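Local structure of LYND (Lyngbya aestuarii, 4V1T) at residues W480-T494 with C512-R526. The protein probably acts as an ATP-dependent YcaO cyclodehydratase, forming azoline heterocycles from side chains and backbone amides of a precursor peptide. Residues are numbered along the deposited sequence; the frame is centred on the assembly and turned at random.
Sequences WIPQRFDASQAIEWT and CYYHYPLPPEHRFAR
A loop leading into strand 491-498 meets the loop after helix 509-512, within the YcaO family region, around an aromatic cluster of Phe485, His522 and Phe524, with a cation-pi stack of Arg526 on Trp480 at one end of the interface. Phe485 turns its CD1 edge onto the face of Phe524 in a T-shaped pair, centroids 5.0 Å apart and planes at 75°. Lodging CG of Phe524 between its own backbone N and carbonyl carbon (chi1 59°) puts CD2 of Phe524 over the rim of one imidazole face of His522, while Leu518 CD1 approaches, toward the rim, the face of Phe524 opposite Phe485. Beside this cluster, Gln483 grips the backbone of residues 520-523 with backbone and side chain together. Its N donates to Arg523 O at 3.0 Å, and NE2 at the end of the extended chain makes a nearly straight 2.9 Å bond to Pro520 O, lying almost in the amide plane; OE1 accepts only weakly from Arg523 N. A water bridges the carbonyls Gln483 O and Phe524 O. In the stack, the Arg526 guanidinium lies flat over Trp480, its CZ 3.5 Å from the centroid of the six-membered ring, and Pro482 CA meets the opposite face of the indole near its rim. Farther along, Tyr516 OH lies 2.4 Å from Glu492 OE1, a hydrogen bond whose very short length is doubtful, and a second water links that hydroxyl to Glu492 N. Helix 467-473 flanks Trp480 and Gln483, helix 443-446 touches Phe485, and Pro508 of strand 503-508 packs against Phe524; strand 491-498 itself pairs with strands 439-441, 503-508 and 716-719 in an antiparallel sheet.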
loop_
_atom_site.group_PDB
_atom_site.type_symbol
_atom_site.label_atom_id
_atom_site.label_comp_id
_atom_site.label_asym_id
_atom_site.label_seq_id
_atom_site.Cartn_x
_atom_site.Cartn_y
_atom_site.Cartn_z
ATOM N N TRP B 480 40.140 4.842 0.044
ATOM C CA TRP B 480 41.054 3.963 0.742
ATOM C C TRP B 480 41.948 3.262 -0.265
ATOM O O TRP B 480 41.461 2.664 -1.224
ATOM C CB TRP B 480 40.287 2.933 1.562
ATOM C CG TRP B 480 41.174 2.073 2.415
ATOM C CD1 TRP B 480 41.832 2.451 3.549
ATOM C CD2 TRP B 480 41.484 0.690 2.212
ATOM N NE1 TRP B 480 42.543 1.389 4.062
ATOM C CE2 TRP B 480 42.343 0.294 3.261
ATOM C CE3 TRP B 480 41.117 -0.256 1.243
ATOM C CZ2 TRP B 480 42.843 -1.005 3.371
ATOM C CZ3 TRP B 480 41.615 -1.550 1.355
ATOM C CH2 TRP B 480 42.473 -1.910 2.411
ATOM N N ILE B 481 43.260 3.351 -0.047
ATOM C CA ILE B 481 44.226 2.706 -0.926
ATOM C C ILE B 481 44.599 1.362 -0.331
ATOM O O ILE B 481 45.197 1.321 0.736
ATOM C CB ILE B 481 45.496 3.554 -1.104
ATOM C CG1 ILE B 481 45.121 4.999 -1.471
ATOM C CG2 ILE B 481 46.408 2.940 -2.175
ATOM C CD1 ILE B 481 46.282 5.977 -1.349
ATOM N N PRO B 482 44.267 0.256 -1.018
ATOM C CA PRO B 482 44.590 -1.034 -0.419
ATOM C C PRO B 482 46.066 -1.354 -0.500
ATOM O O PRO B 482 46.806 -0.657 -1.190
ATOM C CB PRO B 482 43.775 -2.034 -1.250
ATOM C CG PRO B 482 43.366 -1.323 -2.491
ATOM C CD PRO B 482 43.794 0.114 -2.403
ATOM N N GLN B 483 46.490 -2.387 0.218
ATOM C CA GLN B 483 47.849 -2.894 0.098
ATOM C C GLN B 483 48.050 -3.406 -1.327
ATOM O O GLN B 483 47.081 -3.620 -2.061
ATOM C CB GLN B 483 48.111 -4.016 1.107
ATOM C CG GLN B 483 47.878 -3.634 2.563
ATOM C CD GLN B 483 47.866 -4.836 3.482
ATOM O OE1 GLN B 483 48.330 -5.909 3.116
ATOM N NE2 GLN B 483 47.325 -4.662 4.680
ATOM N N ARG B 484 49.302 -3.607 -1.721
ATOM C CA ARG B 484 49.582 -4.097 -3.059
ATOM C C ARG B 484 49.221 -5.559 -3.178
ATOM O O ARG B 484 49.191 -6.288 -2.204
ATOM C CB ARG B 484 51.051 -3.879 -3.442
ATOM C CG ARG B 484 51.352 -2.449 -3.861
ATOM C CD ARG B 484 52.584 -2.362 -4.727
ATOM N NE ARG B 484 52.248 -2.254 -6.146
ATOM C CZ ARG B 484 52.338 -1.144 -6.878
ATOM N NH1 ARG B 484 52.760 0.001 -6.354
ATOM N NH2 ARG B 484 52.010 -1.184 -8.156
ATOM N N PHE B 485 48.933 -5.977 -4.396
ATOM C CA PHE B 485 48.623 -7.361 -4.671
ATOM C C PHE B 485 49.888 -8.199 -4.830
ATOM O O PHE B 485 50.590 -8.076 -5.830
ATOM C CB PHE B 485 47.799 -7.439 -5.939
ATOM C CG PHE B 485 47.473 -8.832 -6.352
ATOM C CD1 PHE B 485 46.588 -9.580 -5.614
ATOM C CD2 PHE B 485 48.039 -9.388 -7.484
ATOM C CE1 PHE B 485 46.276 -10.858 -5.987
ATOM C CE2 PHE B 485 47.731 -10.672 -7.866
ATOM C CZ PHE B 485 46.851 -11.412 -7.114
ATOM N N ASP B 486 50.181 -9.035 -3.837
ATOM C CA ASP B 486 51.276 -10.011 -3.932
ATOM C C ASP B 486 50.876 -11.179 -4.835
ATOM O O ASP B 486 50.191 -12.118 -4.408
ATOM C CB ASP B 486 51.667 -10.518 -2.545
ATOM C CG ASP B 486 52.877 -11.440 -2.575
ATOM O OD1 ASP B 486 53.537 -11.538 -3.628
ATOM O OD2 ASP B 486 53.176 -12.061 -1.538
ATOM N N ALA B 487 51.321 -11.121 -6.085
ATOM C CA ALA B 487 50.931 -12.103 -7.089
ATOM C C ALA B 487 51.462 -13.502 -6.776
ATOM O O ALA B 487 51.020 -14.487 -7.372
ATOM C CB ALA B 487 51.403 -11.658 -8.459
ATOM N N SER B 488 52.405 -13.595 -5.842
ATOM C CA SER B 488 52.942 -14.891 -5.442
ATOM C C SER B 488 51.943 -15.655 -4.578
ATOM O O SER B 488 52.031 -16.868 -4.456
ATOM C CB SER B 488 54.260 -14.717 -4.688
ATOM O OG SER B 488 54.034 -14.196 -3.393
ATOM N N GLN B 489 50.993 -14.942 -3.985
ATOM C CA GLN B 489 50.018 -15.560 -3.097
ATOM C C GLN B 489 48.916 -16.270 -3.870
ATOM O O GLN B 489 48.382 -15.735 -4.840
ATOM C CB GLN B 489 49.386 -14.515 -2.180
ATOM C CG GLN B 489 50.351 -13.851 -1.215
ATOM C CD GLN B 489 50.901 -14.811 -0.179
ATOM O OE1 GLN B 489 50.410 -15.926 -0.022
ATOM N NE2 GLN B 489 51.928 -14.378 0.536
ATOM N N ALA B 490 48.582 -17.479 -3.432
ATOM C CA ALA B 490 47.398 -18.160 -3.922
ATOM C C ALA B 490 46.189 -17.432 -3.349
ATOM O O ALA B 490 46.180 -17.052 -2.184
ATOM C CB ALA B 490 47.395 -19.619 -3.516
ATOM N N ILE B 491 45.178 -17.223 -4.182
ATOM C CA ILE B 491 43.994 -16.461 -3.787
ATOM C C ILE B 491 42.771 -17.066 -4.437
ATOM O O ILE B 491 42.886 -17.962 -5.266
ATOM C CB ILE B 491 44.102 -14.987 -4.203
ATOM C CG1 ILE B 491 44.212 -14.895 -5.726
ATOM C CG2 ILE B 491 45.299 -14.332 -3.508
ATOM C CD1 ILE B 491 44.424 -13.512 -6.237
ATOM N N GLU B 492 41.600 -16.573 -4.055
ATOM C CA GLU B 492 40.350 -17.030 -4.657
ATOM C C GLU B 492 39.945 -16.133 -5.815
ATOM O O GLU B 492 39.740 -14.932 -5.640
ATOM C CB GLU B 492 39.250 -17.090 -3.604
ATOM C CG GLU B 492 39.461 -18.231 -2.613
ATOM C CD GLU B 492 38.328 -18.388 -1.623
ATOM O OE1 GLU B 492 37.714 -17.369 -1.243
ATOM O OE2 GLU B 492 38.053 -19.533 -1.216
ATOM N N TRP B 493 39.872 -16.721 -7.008
ATOM C CA TRP B 493 39.421 -16.002 -8.196
ATOM C C TRP B 493 37.985 -16.392 -8.508
ATOM O O TRP B 493 37.595 -17.546 -8.313
ATOM C CB TRP B 493 40.304 -16.300 -9.403
ATOM C CG TRP B 493 41.756 -15.961 -9.231
ATOM C CD1 TRP B 493 42.701 -16.706 -8.586
ATOM C CD2 TRP B 493 42.437 -14.807 -9.745
ATOM N NE1 TRP B 493 43.927 -16.081 -8.660
ATOM C CE2 TRP B 493 43.788 -14.914 -9.364
ATOM C CE3 TRP B 493 42.034 -13.693 -10.482
ATOM C CZ2 TRP B 493 44.740 -13.947 -9.701
ATOM C CZ3 TRP B 493 42.972 -12.737 -10.810
ATOM C CH2 TRP B 493 44.313 -12.868 -10.418
ATOM N N THR B 494 37.201 -15.425 -8.974
ATOM C CA THR B 494 35.814 -15.669 -9.346
ATOM C C THR B 494 35.665 -15.580 -10.864
ATOM O O THR B 494 36.113 -14.606 -11.464
ATOM C CB THR B 494 34.864 -14.667 -8.663
ATOM O OG1 THR B 494 34.669 -15.059 -7.297
ATOM C CG2 THR B 494 33.506 -14.625 -9.355
ATOM N N CYS B 512 34.760 -8.758 -6.592
ATOM C CA CYS B 512 33.472 -9.129 -7.171
ATOM C C CYS B 512 32.302 -9.036 -6.193
ATOM O O CYS B 512 31.159 -8.959 -6.618
ATOM C CB CYS B 512 33.556 -10.552 -7.724
ATOM S SG CYS B 512 34.766 -10.753 -9.054
ATOM N N TYR B 513 32.585 -9.052 -4.897
ATOM C CA TYR B 513 31.542 -9.028 -3.879
ATOM C C TYR B 513 31.920 -8.130 -2.713
ATOM O O TYR B 513 33.102 -7.903 -2.450
ATOM C CB TYR B 513 31.275 -10.440 -3.374
ATOM C CG TYR B 513 30.943 -11.412 -4.479
ATOM C CD1 TYR B 513 29.649 -11.490 -4.998
ATOM C CD2 TYR B 513 31.922 -12.243 -5.018
ATOM C CE1 TYR B 513 29.340 -12.373 -6.013
ATOM C CE2 TYR B 513 31.621 -13.133 -6.029
ATOM C CZ TYR B 513 30.330 -13.190 -6.525
ATOM O OH TYR B 513 30.021 -14.063 -7.530
ATOM N N TYR B 514 30.905 -7.622 -2.021
ATOM C CA TYR B 514 31.116 -6.804 -0.831
ATOM C C TYR B 514 31.614 -7.645 0.333
ATOM O O TYR B 514 31.207 -8.800 0.503
ATOM C CB TYR B 514 29.818 -6.098 -0.398
ATOM C CG TYR B 514 29.248 -5.125 -1.401
ATOM C CD1 TYR B 514 30.046 -4.163 -1.992
ATOM C CD2 TYR B 514 27.899 -5.168 -1.755
ATOM C CE1 TYR B 514 29.527 -3.271 -2.905
ATOM C CE2 TYR B 514 27.376 -4.284 -2.671
ATOM C CZ TYR B 514 28.191 -3.334 -3.238
ATOM O OH TYR B 514 27.664 -2.443 -4.141
ATOM N N HIS B 515 32.467 -7.038 1.153
ATOM C CA HIS B 515 32.885 -7.610 2.419
ATOM C C HIS B 515 33.451 -9.017 2.280
ATOM O O HIS B 515 33.133 -9.889 3.072
ATOM C CB HIS B 515 31.722 -7.607 3.422
ATOM C CG HIS B 515 31.152 -6.247 3.673
ATOM N ND1 HIS B 515 29.988 -5.810 3.083
ATOM C CD2 HIS B 515 31.601 -5.218 4.429
ATOM C CE1 HIS B 515 29.735 -4.574 3.473
ATOM N NE2 HIS B 515 30.699 -4.190 4.288
ATOM N N TYR B 516 34.292 -9.229 1.270
ATOM C CA TYR B 516 35.051 -10.469 1.167
ATOM C C TYR B 516 36.199 -10.379 2.150
ATOM O O TYR B 516 36.970 -9.440 2.086
ATOM C CB TYR B 516 35.585 -10.673 -0.246
ATOM C CG TYR B 516 36.460 -11.891 -0.382
ATOM C CD1 TYR B 516 35.906 -13.150 -0.602
ATOM C CD2 TYR B 516 37.839 -11.793 -0.278
ATOM C CE1 TYR B 516 36.703 -14.271 -0.715
ATOM C CE2 TYR B 516 38.641 -12.911 -0.394
ATOM C CZ TYR B 516 38.064 -14.145 -0.612
ATOM O OH TYR B 516 38.838 -15.262 -0.725
ATOM N N PRO B 517 36.334 -11.355 3.055
ATOM C CA PRO B 517 37.404 -11.227 4.046
ATOM C C PRO B 517 38.788 -11.574 3.489
ATOM O O PRO B 517 38.964 -12.645 2.897
ATOM C CB PRO B 517 37.000 -12.233 5.137
ATOM C CG PRO B 517 35.859 -13.048 4.569
ATOM C CD PRO B 517 35.702 -12.682 3.123
ATOM N N LEU B 518 39.740 -10.665 3.673
ATOM C CA LEU B 518 41.141 -10.909 3.318
ATOM C C LEU B 518 42.009 -10.921 4.569
ATOM O O LEU B 518 41.675 -10.276 5.556
ATOM C CB LEU B 518 41.641 -9.844 2.346
ATOM C CG LEU B 518 41.101 -9.933 0.916
ATOM C CD1 LEU B 518 41.559 -8.740 0.106
ATOM C CD2 LEU B 518 41.551 -11.220 0.237
ATOM N N PRO B 519 43.125 -11.670 4.540
ATOM C CA PRO B 519 44.054 -11.614 5.673
ATOM C C PRO B 519 44.591 -10.197 5.886
ATOM O O PRO B 519 44.734 -9.467 4.911
ATOM C CB PRO B 519 45.180 -12.569 5.259
ATOM C CG PRO B 519 44.566 -13.465 4.238
ATOM C CD PRO B 519 43.564 -12.629 3.512
ATOM N N PRO B 520 44.870 -9.808 7.141
ATOM C CA PRO B 520 45.298 -8.431 7.406
ATOM C C PRO B 520 46.593 -8.053 6.690
ATOM O O PRO B 520 46.811 -6.878 6.410
ATOM C CB PRO B 520 45.500 -8.406 8.929
ATOM C CG PRO B 520 44.667 -9.536 9.448
ATOM C CD PRO B 520 44.718 -10.586 8.385
ATOM N N GLU B 521 47.420 -9.044 6.375
ATOM C CA GLU B 521 48.686 -8.801 5.699
ATOM C C GLU B 521 48.535 -8.776 4.180
ATOM O O GLU B 521 49.512 -8.583 3.468
ATOM C CB GLU B 521 49.711 -9.867 6.092
ATOM C CG GLU B 521 49.999 -9.947 7.587
ATOM C CD GLU B 521 48.960 -10.747 8.357
ATOM O OE1 GLU B 521 47.945 -11.161 7.750
ATOM O OE2 GLU B 521 49.164 -10.966 9.573
ATOM N N HIS B 522 47.316 -8.965 3.677
ATOM C CA HIS B 522 47.100 -9.036 2.232
ATOM C C HIS B 522 45.726 -8.491 1.830
ATOM O O HIS B 522 44.973 -9.125 1.081
ATOM C CB HIS B 522 47.276 -10.481 1.758
ATOM C CG HIS B 522 47.417 -10.632 0.278
ATOM N ND1 HIS B 522 47.849 -9.607 -0.545
ATOM C CD2 HIS B 522 47.204 -11.691 -0.538
ATOM C CE1 HIS B 522 47.879 -10.027 -1.793
ATOM N NE2 HIS B 522 47.493 -11.294 -1.820
ATOM N N ARG B 523 45.402 -7.307 2.334
ATOM C CA ARG B 523 44.140 -6.666 2.011
ATOM C C ARG B 523 44.318 -5.781 0.787
ATOM O O ARG B 523 44.518 -4.576 0.906
ATOM C CB ARG B 523 43.629 -5.849 3.203
ATOM C CG ARG B 523 43.278 -6.688 4.423
ATOM C CD ARG B 523 42.115 -6.098 5.205
ATOM N NE ARG B 523 42.481 -5.793 6.589
ATOM C CZ ARG B 523 42.250 -6.578 7.639
ATOM N NH1 ARG B 523 41.642 -7.749 7.499
ATOM N NH2 ARG B 523 42.639 -6.187 8.846
ATOM N N PHE B 524 44.240 -6.389 -0.393
ATOM C CA PHE B 524 44.592 -5.706 -1.635
ATOM C C PHE B 524 43.398 -5.108 -2.362
ATOM O O PHE B 524 43.555 -4.547 -3.444
ATOM C CB PHE B 524 45.327 -6.665 -2.577
ATOM C CG PHE B 524 44.529 -7.884 -2.945
ATOM C CD1 PHE B 524 43.591 -7.836 -3.962
ATOM C CD2 PHE B 524 44.717 -9.079 -2.267
ATOM C CE1 PHE B 524 42.852 -8.955 -4.290
ATOM C CE2 PHE B 524 43.987 -10.203 -2.594
ATOM C CZ PHE B 524 43.055 -10.144 -3.606
ATOM N N ALA B 525 42.208 -5.213 -1.774
ATOM C CA ALA B 525 41.015 -4.653 -2.394
ATOM C C ALA B 525 39.836 -4.627 -1.438
ATOM O O ALA B 525 39.761 -5.433 -0.523
ATOM C CB ALA B 525 40.646 -5.462 -3.638
ATOM N N ARG B 526 38.936 -3.673 -1.669
ATOM C CA ARG B 526 37.604 -3.652 -1.071
ATOM C C ARG B 526 36.584 -3.580 -2.202
ATOM O O ARG B 526 36.649 -2.678 -3.044
ATOM C CB ARG B 526 37.424 -2.447 -0.146
ATOM C CG ARG B 526 38.046 -2.602 1.217
ATOM C CD ARG B 526 37.997 -1.301 1.991
ATOM N NE ARG B 526 38.752 -1.395 3.238
ATOM C CZ ARG B 526 38.933 -0.388 4.089
ATOM N NH1 ARG B 526 38.412 0.809 3.836
ATOM N NH2 ARG B 526 39.637 -0.580 5.198
HETATM O O HOH W 1 45.767 -3.344 -4.676
HETATM O O HOH W 2 41.280 -14.487 -1.901
#